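Local structure of OBCA, Oxalate Biosynthetic Component A (4NNB) at residues L276-V280 with R292-L296; V16-L20 with V246-R250; Y258-P263 with Y299-G303; V434-R438 with L465-G469. The protein is an oxalate biosynthetic component, a TIM-barrel protein with an added N-terminal domain, modelled with a magnesium ion and an oxaloacetate ion. All coordinates share one frame; numbering follows the deposited sequence.

Contacts 1 and 4 are buried, contact 3 partly so, and contact 2 lies at the surface. Contacts 1 and 3 are neighbours: contact 1 is nested in the chain loop that contact 3 closes, and they touch where Tyr258 packs on His295 and Leu276. Contact 1 is made of side-chain donors on backbone carbonyls next to the oxaloacetate, contact 3 of apolar packing with bridging waters on the outer side of the same barrel sector. Contact 4 lies well away, its nearest atoms about 16 Å from those of contact 1, and depends on a salt bridge. Contact 2 ties an early strand to a much later loop through an amide and a lysine.

Contact 1. Residues L276-V280 with R292-L296; sequences LSTSV and RRAHL. With OAA (oxaloacetate ion), chain C.
The guanidinium of Arg292 meets segment 276-280 both at its edge and on a face. At the edge, near its plane, sits Thr278 O, which takes a bond from Arg292 NE at 2.9 Å, coming nearly along the C=O axis, and a weak one from Arg292 NH2. Over one face, toward the rim, lies Val280 CG2, while Val280 CG1 packs on the aliphatic part of the side chain, 3.6 Å from Arg292 CG. The imidazole of His295 is used in a similar way. At its edge His295 NE2 donates to Ser277 O at 2.9 Å, a fairly straight bond (164°) that reaches the oxygen from above the carbonyl plane. One ring face is covered at its centre by Leu296 CD2 of the same segment. Leu296 CD2 also lies 4.0 Å from Leu276 CB. With chi1 at 56°, His295 CG sits between the backbone N and the carbonyl carbon, which points the ring at segment 276-280.

Two consecutive carbonyls are thus held by two side chains, while the serine hydroxyls face the other way, to the ligand. Ser277 OG donates to OAA O2 and Ser279 OG to OAA O5, both pairs 2.8 Å apart. Ser277 OG also accepts from Ser279 N, an ST turn, which helps to set the two serines toward the ligand. Arg292 is further held by Ala287 O and Asn326, and Thr278 OG1 by Ser310 O. Segment 276-280 leaves barrel strand 273-276 beside strand 308-311, with Arg292 and Leu296 against helix 328-341 and His295 against helix 255-268.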
loop_
_atom_site.group_PDB
_atom_site.type_symbol
_atom_site.label_atom_id
_atom_site.label_comp_id
_atom_site.label_asym_id
_atom_site.label_seq_id
_atom_site.Cartn_x
_atom_site.Cartn_y
_atom_site.Cartn_z
ATOM N N LEU A 276 1.236 1.155 15.622
ATOM C CA LEU A 276 -0.151 1.442 15.271
ATOM C C LEU A 276 -0.315 2.808 14.598
ATOM O O LEU A 276 0.140 3.830 15.111
ATOM C CB LEU A 276 -1.068 1.320 16.495
ATOM C CG LEU A 276 -1.684 -0.056 16.790
ATOM C CD1 LEU A 276 -0.692 -1.194 16.622
ATOM C CD2 LEU A 276 -2.362 -0.111 18.150
ATOM N N SER A 277 -0.967 2.821 13.441
ATOM C CA SER A 277 -1.301 4.088 12.792
ATOM C C SER A 277 -2.311 4.904 13.601
ATOM O O SER A 277 -3.346 4.390 14.029
ATOM C CB SER A 277 -1.865 3.856 11.396
ATOM O OG SER A 277 -2.253 5.088 10.822
ATOM N N THR A 278 -2.020 6.185 13.771
ATOM C CA THR A 278 -2.967 7.102 14.401
ATOM C C THR A 278 -3.580 8.017 13.355
ATOM O O THR A 278 -4.256 8.997 13.676
ATOM C CB THR A 278 -2.272 7.946 15.460
ATOM O OG1 THR A 278 -1.228 8.704 14.845
ATOM C CG2 THR A 278 -1.678 7.029 16.547
ATOM N N SER A 279 -3.337 7.690 12.096
ATOM C CA SER A 279 -3.785 8.530 10.988
ATOM C C SER A 279 -5.317 8.562 10.824
ATOM O O SER A 279 -5.996 7.554 11.052
ATOM C CB SER A 279 -3.122 8.035 9.702
ATOM O OG SER A 279 -3.704 8.638 8.576
ATOM N N VAL A 280 -5.869 9.718 10.447
ATOM C CA VAL A 280 -7.286 9.755 10.051
ATOM C C VAL A 280 -7.461 10.113 8.571
ATOM O O VAL A 280 -8.484 10.679 8.163
ATOM C CB VAL A 280 -8.148 10.678 10.952
ATOM C CG1 VAL A 280 -8.186 10.145 12.374
ATOM C CG2 VAL A 280 -7.633 12.115 10.929
ATOM N N ARG A 292 -7.974 8.944 18.153
ATOM C CA ARG A 292 -6.628 8.846 17.589
ATOM C C ARG A 292 -5.575 8.350 18.575
ATOM O O ARG A 292 -4.432 8.125 18.189
ATOM C CB ARG A 292 -6.204 10.176 16.959
ATOM C CG ARG A 292 -7.106 10.610 15.804
ATOM C CD ARG A 292 -6.591 11.877 15.136
ATOM N NE ARG A 292 -5.370 11.608 14.374
ATOM C CZ ARG A 292 -4.699 12.524 13.683
ATOM N NH1 ARG A 292 -5.120 13.789 13.660
ATOM N NH2 ARG A 292 -3.613 12.173 13.008
ATOM N N ARG A 293 -5.956 8.183 19.841
ATOM C CA ARG A 293 -5.101 7.504 20.818
ATOM C C ARG A 293 -5.847 6.417 21.608
ATOM O O ARG A 293 -5.252 5.754 22.446
ATOM C CB ARG A 293 -4.462 8.517 21.798
ATOM C CG ARG A 293 -5.470 9.445 22.480
ATOM C CD ARG A 293 -4.789 10.522 23.333
ATOM N NE ARG A 293 -5.763 11.510 23.794
ATOM C CZ ARG A 293 -6.157 12.570 23.093
ATOM N NH1 ARG A 293 -5.642 12.817 21.892
ATOM N NH2 ARG A 293 -7.069 13.392 23.601
ATOM N N ALA A 294 -7.140 6.232 21.351
ATOM C CA ALA A 294 -7.928 5.255 22.116
ATOM C C ALA A 294 -7.420 3.810 21.960
ATOM O O ALA A 294 -7.598 2.979 22.853
ATOM C CB ALA A 294 -9.396 5.350 21.746
ATOM N N HIS A 295 -6.782 3.517 20.830
ATOM C CA HIS A 295 -6.155 2.208 20.617
ATOM C C HIS A 295 -4.758 2.114 21.213
ATOM O O HIS A 295 -4.109 1.068 21.115
ATOM C CB HIS A 295 -6.121 1.830 19.127
ATOM C CG HIS A 295 -5.438 2.838 18.249
ATOM N ND1 HIS A 295 -5.385 4.185 18.547
ATOM C CD2 HIS A 295 -4.804 2.689 17.058
ATOM C CE1 HIS A 295 -4.737 4.821 17.584
ATOM N NE2 HIS A 295 -4.373 3.936 16.671
ATOM N N LEU A 296 -4.295 3.193 21.840
ATOM C CA LEU A 296 -2.957 3.190 22.412
ATOM C C LEU A 296 -3.034 2.994 23.915
ATOM O O LEU A 296 -2.381 3.692 24.676
ATOM C CB LEU A 296 -2.207 4.476 22.076
ATOM C CG LEU A 296 -2.139 4.788 20.576
ATOM C CD1 LEU A 296 -1.299 6.040 20.374
ATOM C CD2 LEU A 296 -1.597 3.607 19.728
HETATM O O1 OAA C . 0.440 7.694 10.533
HETATM O O2 OAA C . 0.121 5.719 9.462
HETATM O O4 OAA C . -1.151 7.571 4.729
HETATM O O5 OAA C . -1.926 8.949 6.399
HETATM O O3 OAA C . -0.593 5.750 6.846
HETATM C C1 OAA C . 0.202 7.022 9.435
HETATM C C2 OAA C . 0.028 7.791 8.144
HETATM C C3 OAA C . -0.623 7.040 7.004
HETATM C C4 OAA C . -1.279 7.893 5.992
HETATM O O HOH W 1 -1.119 10.463 12.767
#

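Contact 2. Residues V16-L20 with V246-R250; sequences VPKFL and VGSQR
Gln249 pairs with Phe19 as a neighbouring strand would, with a side-chain amide in place of backbone. The short strand 18-19 already runs parallel to strand 197-198, and the amide meets the backbone of Phe19. Gln249 OE1 accepts from Phe19 N at 2.8 Å, on a lone pair in the carbonyl plane, and Gln249 NE2 donates to Phe19 O at 3.0 Å, again in plane and on a lone pair. With both ends of the amide engaged on one residue, its flip is fixed, and its plane is held level with the backbone group it serves. Beyond CG the glutamine chain runs extended (chi2 -173°), carrying the amide straight across to the strand. Phe19 O has a second partner in Arg197.

This is the close part of the contact. Lys18 adds to it by lying across the glutamine, with Lys18 CE 3.7 Å from Gln249 CG, and Lys18 CB 3.6 Å from Gln249 OE1.

The looser side, nearer to solvent, is that of Ser248 and the Phe19 ring, which leads off from the contact. The CB of Ser248 points away, although Ser248 O stays 3.4 Å from Lys18 CE; its OG accepts from Arg250 N in an ST turn that shapes the bend between strands 242-246 and 250-251.

The lysine tip makes a second firm point. Asp52 serves both segments here, in a salt bridge with Lys18 NZ and as acceptor for Gly247 N. The lysine chain bends at chi3 (67°), and Lys18 NZ lies in the carbonyl plane of Gly247, 2.8 Å from Gly247 O.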
loop_
_atom_site.group_PDB
_atom_site.type_symbol
_atom_site.label_atom_id
_atom_site.label_comp_id
_atom_site.label_asym_id
_atom_site.label_seq_id
_atom_site.Cartn_x
_atom_site.Cartn_y
_atom_site.Cartn_z
ATOM N N VAL A 16 -4.947 3.396 1.756
ATOM C CA VAL A 16 -5.387 3.601 0.373
ATOM C C VAL A 16 -5.792 2.350 -0.432
ATOM O O VAL A 16 -6.881 2.328 -1.027
ATOM C CB VAL A 16 -4.377 4.472 -0.417
ATOM C CG1 VAL A 16 -4.794 4.596 -1.881
ATOM C CG2 VAL A 16 -4.264 5.860 0.238
ATOM N N PRO A 17 -4.937 1.310 -0.464
ATOM C CA PRO A 17 -5.321 0.200 -1.351
ATOM C C PRO A 17 -6.591 -0.535 -0.879
ATOM O O PRO A 17 -6.967 -0.434 0.297
ATOM C CB PRO A 17 -4.100 -0.733 -1.302
ATOM C CG PRO A 17 -3.422 -0.426 0.002
ATOM C CD PRO A 17 -3.644 1.071 0.198
ATOM N N LYS A 18 -7.252 -1.255 -1.784
ATOM C CA LYS A 18 -8.443 -2.012 -1.408
ATOM C C LYS A 18 -8.315 -3.504 -1.752
ATOM O O LYS A 18 -7.609 -3.876 -2.684
ATOM C CB LYS A 18 -9.698 -1.403 -2.069
ATOM C CG LYS A 18 -10.077 -0.007 -1.543
ATOM C CD LYS A 18 -11.363 0.526 -2.186
ATOM C CE LYS A 18 -12.574 -0.297 -1.756
ATOM N NZ LYS A 18 -13.855 0.126 -2.422
ATOM N N PHE A 19 -8.992 -4.349 -0.981
ATOM C CA PHE A 19 -9.056 -5.771 -1.283
ATOM C C PHE A 19 -9.967 -5.996 -2.488
ATOM O O PHE A 19 -11.017 -5.366 -2.616
ATOM C CB PHE A 19 -9.570 -6.555 -0.068
ATOM C CG PHE A 19 -9.983 -7.976 -0.378
ATOM C CD1 PHE A 19 -9.029 -8.977 -0.551
ATOM C CD2 PHE A 19 -11.329 -8.309 -0.495
ATOM C CE1 PHE A 19 -9.413 -10.288 -0.835
ATOM C CE2 PHE A 19 -11.723 -9.611 -0.788
ATOM C CZ PHE A 19 -10.766 -10.603 -0.949
ATOM N N LEU A 20 -9.545 -6.874 -3.388
ATOM C CA LEU A 20 -10.401 -7.301 -4.490
ATOM C C LEU A 20 -10.612 -8.799 -4.378
ATOM O O LEU A 20 -9.644 -9.558 -4.286
ATOM C CB LEU A 20 -9.759 -6.966 -5.839
ATOM C CG LEU A 20 -10.458 -7.605 -7.038
ATOM C CD1 LEU A 20 -11.853 -7.021 -7.203
ATOM C CD2 LEU A 20 -9.638 -7.431 -8.306
ATOM N N VAL A 246 -19.895 -4.897 -2.579
ATOM C CA VAL A 246 -19.280 -3.570 -2.541
ATOM C C VAL A 246 -19.065 -3.070 -1.106
ATOM O O VAL A 246 -19.648 -3.606 -0.158
ATOM C CB VAL A 246 -20.103 -2.550 -3.321
ATOM C CG1 VAL A 246 -20.237 -2.989 -4.760
ATOM C CG2 VAL A 246 -21.481 -2.405 -2.702
ATOM N N GLY A 247 -18.229 -2.045 -0.962
ATOM C CA GLY A 247 -17.836 -1.525 0.342
ATOM C C GLY A 247 -16.681 -0.539 0.231
ATOM O O GLY A 247 -15.792 -0.713 -0.605
ATOM N N SER A 248 -16.681 0.497 1.069
ATOM C CA SER A 248 -15.650 1.534 0.999
ATOM C C SER A 248 -14.264 1.042 1.448
ATOM O O SER A 248 -13.247 1.544 0.974
ATOM C CB SER A 248 -16.042 2.732 1.866
ATOM O OG SER A 248 -15.973 2.397 3.253
ATOM N N GLN A 249 -14.234 0.075 2.358
ATOM C CA GLN A 249 -12.992 -0.348 3.026
ATOM C C GLN A 249 -12.226 0.857 3.567
ATOM O O GLN A 249 -10.992 0.884 3.556
ATOM C CB GLN A 249 -12.106 -1.163 2.078
ATOM C CG GLN A 249 -12.850 -2.289 1.355
ATOM C CD GLN A 249 -11.913 -3.172 0.574
ATOM O OE1 GLN A 249 -10.714 -3.243 0.878
ATOM N NE2 GLN A 249 -12.443 -3.855 -0.441
ATOM N N ARG A 250 -12.981 1.849 4.037
ATOM C CA ARG A 250 -12.437 3.147 4.399
ATOM C C ARG A 250 -11.442 3.037 5.554
ATOM O O ARG A 250 -11.657 2.297 6.517
ATOM C CB ARG A 250 -13.583 4.101 4.768
ATOM C CG ARG A 250 -13.152 5.522 5.057
ATOM C CD ARG A 250 -14.337 6.424 5.443
ATOM N NE ARG A 250 -15.174 5.782 6.451
ATOM C CZ ARG A 250 -14.974 5.868 7.763
ATOM N NH1 ARG A 250 -13.968 6.591 8.249
ATOM N NH2 ARG A 250 -15.785 5.233 8.598
#

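Contact 3. Residues Y258-P263 with Y299-G303; sequences YDAIVP and YDDVG
Val262 has CG1 anti to its backbone N (chi1 173°), which leaves CG2 anti to the carbonyl carbon and turns both methyls to Tyr299. Tyr299 CG is anti to the carbonyl carbon (chi1 -75°), and the ring runs back along the helix toward Tyr258. Val262 CG2 stands over one face in a CH-pi contact, 4.0 Å from the centroid of the Tyr299 ring, and Val262 CG1 lies over its CG end and also meets Val302 CG2 at 4.0 Å. At the far end Tyr299 OH comes within 3.5 Å of Tyr258 CB and is bonded to His295 O. Helix 255-268 is one of the outer helices of the barrel, and segment 299-303 belongs to the loop that leads into strand 308-311, so the ring fills the seam between helix and loop. Tyr299 O receives both Val302 N and Gly303 N, which curls the loop and brings Val302 CG2 to 3.7 Å from Pro263 CA, where the helix is kinked. Two waters bridge the polar atoms: one molecule donates to Asp259 OD1 and Tyr299 OH, another to Asp259 O and Asp301 OD2. Asp259 OD1 also forms a salt bridge with Lys297.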
loop_
_atom_site.group_PDB
_atom_site.type_symbol
_atom_site.label_atom_id
_atom_site.label_comp_id
_atom_site.label_asym_id
_atom_site.label_seq_id
_atom_site.Cartn_x
_atom_site.Cartn_y
_atom_site.Cartn_z
ATOM N N TYR A 258 -8.441 -3.852 16.850
ATOM C CA TYR A 258 -7.186 -3.903 17.595
ATOM C C TYR A 258 -7.281 -4.750 18.864
ATOM O O TYR A 258 -6.315 -5.385 19.254
ATOM C CB TYR A 258 -6.662 -2.489 17.899
ATOM C CG TYR A 258 -6.007 -1.856 16.690
ATOM C CD1 TYR A 258 -4.893 -2.444 16.107
ATOM C CD2 TYR A 258 -6.498 -0.687 16.132
ATOM C CE1 TYR A 258 -4.280 -1.888 15.003
ATOM C CE2 TYR A 258 -5.885 -0.112 15.024
ATOM C CZ TYR A 258 -4.779 -0.717 14.469
ATOM O OH TYR A 258 -4.166 -0.169 13.363
ATOM N N ASP A 259 -8.446 -4.765 19.504
ATOM C CA ASP A 259 -8.648 -5.612 20.686
ATOM C C ASP A 259 -8.437 -7.081 20.335
ATOM O O ASP A 259 -8.022 -7.885 21.177
ATOM C CB ASP A 259 -10.061 -5.426 21.243
ATOM C CG ASP A 259 -10.207 -4.152 22.054
ATOM O OD1 ASP A 259 -9.178 -3.486 22.320
ATOM O OD2 ASP A 259 -11.352 -3.843 22.441
ATOM N N ALA A 260 -8.710 -7.411 19.080
ATOM C CA ALA A 260 -8.502 -8.761 18.565
ATOM C C ALA A 260 -7.065 -8.938 18.067
ATOM O O ALA A 260 -6.377 -9.892 18.449
ATOM C CB ALA A 260 -9.501 -9.063 17.456
ATOM N N ILE A 261 -6.601 -8.002 17.238
ATOM C CA ILE A 261 -5.281 -8.128 16.608
ATOM C C ILE A 261 -4.119 -8.190 17.594
ATOM O O ILE A 261 -3.257 -9.066 17.480
ATOM C CB ILE A 261 -5.028 -7.008 15.561
ATOM C CG1 ILE A 261 -6.011 -7.152 14.401
ATOM C CG2 ILE A 261 -3.596 -7.049 15.056
ATOM C CD1 ILE A 261 -6.259 -5.865 13.607
ATOM N N VAL A 262 -4.077 -7.264 18.547
ATOM C CA VAL A 262 -2.942 -7.200 19.461
ATOM C C VAL A 262 -2.669 -8.534 20.186
ATOM O O VAL A 262 -1.552 -9.046 20.107
ATOM C CB VAL A 262 -3.022 -6.000 20.443
ATOM C CG1 VAL A 262 -1.920 -6.090 21.477
ATOM C CG2 VAL A 262 -2.941 -4.669 19.662
ATOM N N PRO A 263 -3.680 -9.117 20.861
ATOM C CA PRO A 263 -3.363 -10.397 21.515
ATOM C C PRO A 263 -3.239 -11.581 20.540
ATOM O O PRO A 263 -2.514 -12.526 20.855
ATOM C CB PRO A 263 -4.552 -10.613 22.456
ATOM C CG PRO A 263 -5.674 -9.895 21.804
ATOM C CD PRO A 263 -5.047 -8.668 21.181
ATOM N N TYR A 299 -2.905 -2.972 26.934
ATOM C CA TYR A 299 -3.706 -4.147 26.606
ATOM C C TYR A 299 -3.492 -5.228 27.670
ATOM O O TYR A 299 -2.433 -5.844 27.710
ATOM C CB TYR A 299 -3.348 -4.685 25.204
ATOM C CG TYR A 299 -3.897 -3.836 24.073
ATOM C CD1 TYR A 299 -5.053 -4.198 23.396
ATOM C CD2 TYR A 299 -3.268 -2.653 23.708
ATOM C CE1 TYR A 299 -5.563 -3.399 22.375
ATOM C CE2 TYR A 299 -3.763 -1.857 22.683
ATOM C CZ TYR A 299 -4.910 -2.227 22.032
ATOM O OH TYR A 299 -5.393 -1.420 21.015
ATOM N N ASP A 300 -4.487 -5.446 28.533
ATOM C CA ASP A 300 -4.346 -6.414 29.632
ATOM C C ASP A 300 -3.966 -7.829 29.171
ATOM O O ASP A 300 -3.236 -8.535 29.867
ATOM C CB ASP A 300 -5.634 -6.510 30.459
ATOM C CG ASP A 300 -5.949 -5.239 31.218
ATOM O OD1 ASP A 300 -7.153 -4.940 31.374
ATOM O OD2 ASP A 300 -5.009 -4.544 31.664
ATOM N N ASP A 301 -4.466 -8.248 28.012
ATOM C CA ASP A 301 -4.217 -9.607 27.535
ATOM C C ASP A 301 -2.763 -9.819 27.187
ATOM O O ASP A 301 -2.310 -10.939 27.016
ATOM C CB ASP A 301 -5.036 -9.887 26.287
ATOM C CG ASP A 301 -6.506 -9.847 26.547
ATOM O OD1 ASP A 301 -6.887 -9.927 27.734
ATOM O OD2 ASP A 301 -7.271 -9.736 25.560
ATOM N N VAL A 302 -2.034 -8.722 27.091
ATOM C CA VAL A 302 -0.723 -8.730 26.489
ATOM C C VAL A 302 0.302 -8.127 27.452
ATOM O O VAL A 302 1.513 -8.329 27.319
ATOM C CB VAL A 302 -0.859 -8.012 25.132
ATOM C CG1 VAL A 302 0.198 -6.973 24.888
ATOM C CG2 VAL A 302 -0.976 -9.036 24.044
ATOM N N GLY A 303 -0.204 -7.422 28.459
ATOM C CA GLY A 303 0.651 -6.853 29.481
ATOM C C GLY A 303 1.474 -5.642 29.071
ATOM O O GLY A 303 2.491 -5.345 29.706
HETATM O O HOH W 2 -8.239 -0.880 20.745
HETATM O O HOH W 3 -7.806 -7.257 23.707
#

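Contact 4. Residues V434-R438 with L465-G469; sequences VERLR and LGLDG
Arg438 reaches from helix 416-440 to Asp468 at the end of a loop. Its CB points at segment 465-469; the chain then bends at chi2 (-68°), rests on Ile446 of strand 444-449 and brings the guanidinium round to the loop. Arg438 NE gives its hydrogen to a water oxygen 2.9 Å away, and that water donates on to Leu465 O. Arg438 CZ lies 3.4 Å from Asp468 OD2. The two terminal nitrogens converge on that same oxygen: Arg438 NH2 at 2.8 Å from Asp468 OD2 makes the main bond of the salt bridge, and NH1 a weak one. OD2 lies at the edge of the guanidinium and is met by NH2 on its syn side, though tilted 33° out of the carboxylate plane, and the two flat groups stand at right angles (90°). NH1 is shared with Ser444 OG, and Asp468 OD2 also accepts from Ile446 N, so the carboxylate is pinned by strand and helix together, which would probably favour its ionised form.

One turn back, Val434 CG2 packs on Leu467 CD2 at 3.9 Å, and a second water bridges Glu435 OE2 to Leu465 O. Helix 458-465 ends in a Schellman motif at Gly466, whose positive phi swings the chain toward strand 469-472. Helix 416-440 precedes strand 444-449, so the contact joins two successive helix-to-strand passages of the TIM barrel.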
loop_
_atom_site.group_PDB
_atom_site.type_symbol
_atom_site.label_atom_id
_atom_site.label_comp_id
_atom_site.label_asym_id
_atom_site.label_seq_id
_atom_site.Cartn_x
_atom_site.Cartn_y
_atom_site.Cartn_z
ATOM N N VAL A 434 17.874 14.262 6.443
ATOM C CA VAL A 434 18.482 13.297 7.349
ATOM C C VAL A 434 19.448 13.983 8.331
ATOM O O VAL A 434 19.429 13.703 9.528
ATOM C CB VAL A 434 19.209 12.173 6.575
ATOM C CG1 VAL A 434 20.016 11.299 7.516
ATOM C CG2 VAL A 434 18.191 11.324 5.787
ATOM N N GLU A 435 20.284 14.883 7.823
ATOM C CA GLU A 435 21.276 15.551 8.668
ATOM C C GLU A 435 20.637 16.487 9.698
ATOM O O GLU A 435 21.122 16.589 10.831
ATOM C CB GLU A 435 22.300 16.310 7.816
ATOM C CG GLU A 435 23.178 15.407 6.961
ATOM C CD GLU A 435 23.863 14.317 7.778
ATOM O OE1 GLU A 435 24.412 14.624 8.866
ATOM O OE2 GLU A 435 23.835 13.148 7.336
ATOM N N ARG A 436 19.554 17.163 9.321
ATOM C CA ARG A 436 18.837 17.998 10.291
ATOM C C ARG A 436 18.312 17.135 11.421
ATOM O O ARG A 436 18.421 17.494 12.589
ATOM C CB ARG A 436 17.684 18.760 9.639
ATOM C CG ARG A 436 18.109 19.959 8.795
ATOM C CD ARG A 436 16.885 20.735 8.327
ATOM N NE ARG A 436 16.216 21.414 9.436
ATOM C CZ ARG A 436 14.970 21.873 9.381
ATOM N NH1 ARG A 436 14.254 21.709 8.276
ATOM N NH2 ARG A 436 14.438 22.484 10.430
ATOM N N LEU A 437 17.759 15.976 11.073
ATOM C CA LEU A 437 17.225 15.074 12.090
ATOM C C LEU A 437 18.343 14.530 12.985
ATOM O O LEU A 437 18.189 14.477 14.215
ATOM C CB LEU A 437 16.394 13.943 11.442
ATOM C CG LEU A 437 15.120 14.352 10.677
ATOM C CD1 LEU A 437 14.475 13.151 9.962
ATOM C CD2 LEU A 437 14.110 15.015 11.608
ATOM N N ARG A 438 19.470 14.144 12.383
ATOM C CA ARG A 438 20.600 13.610 13.155
ATOM C C ARG A 438 21.221 14.667 14.067
ATOM O O ARG A 438 21.658 14.357 15.166
ATOM C CB ARG A 438 21.702 13.070 12.237
ATOM C CG ARG A 438 21.289 11.950 11.318
ATOM C CD ARG A 438 20.990 10.699 12.073
ATOM N NE ARG A 438 21.041 9.545 11.182
ATOM C CZ ARG A 438 20.634 8.330 11.520
ATOM N NH1 ARG A 438 20.125 8.113 12.729
ATOM N NH2 ARG A 438 20.720 7.338 10.635
ATOM N N LEU A 465 22.377 6.989 2.402
ATOM C CA LEU A 465 22.040 7.998 3.404
ATOM C C LEU A 465 22.464 7.562 4.793
ATOM O O LEU A 465 22.415 8.351 5.741
ATOM C CB LEU A 465 20.538 8.289 3.395
ATOM C CG LEU A 465 20.028 9.097 2.211
ATOM C CD1 LEU A 465 18.493 9.089 2.167
ATOM C CD2 LEU A 465 20.579 10.529 2.238
ATOM N N GLY A 466 22.872 6.302 4.918
ATOM C CA GLY A 466 23.237 5.760 6.213
ATOM C C GLY A 466 22.030 5.500 7.094
ATOM O O GLY A 466 22.123 5.542 8.332
ATOM N N LEU A 467 20.894 5.210 6.461
ATOM C CA LEU A 467 19.656 4.996 7.210
ATOM C C LEU A 467 19.668 3.715 8.037
ATOM O O LEU A 467 20.421 2.783 7.758
ATOM C CB LEU A 467 18.445 5.023 6.279
ATOM C CG LEU A 467 18.233 6.374 5.603
ATOM C CD1 LEU A 467 16.841 6.469 4.982
ATOM C CD2 LEU A 467 18.460 7.531 6.592
ATOM N N ASP A 468 18.819 3.681 9.058
ATOM C CA ASP A 468 18.736 2.557 9.971
ATOM C C ASP A 468 17.659 1.548 9.615
ATOM O O ASP A 468 17.567 0.492 10.237
ATOM C CB ASP A 468 18.463 3.080 11.368
ATOM C CG ASP A 468 19.452 4.131 11.771
ATOM O OD1 ASP A 468 20.566 3.750 12.168
ATOM O OD2 ASP A 468 19.130 5.327 11.662
ATOM N N GLY A 469 16.837 1.861 8.628
ATOM C CA GLY A 469 15.731 0.975 8.326
ATOM C C GLY A 469 15.107 1.231 6.983
ATOM O O GLY A 469 15.298 2.293 6.391
HETATM O O HOH W 4 23.005 10.810 5.308
HETATM O O HOH W 5 22.382 8.900 8.740
#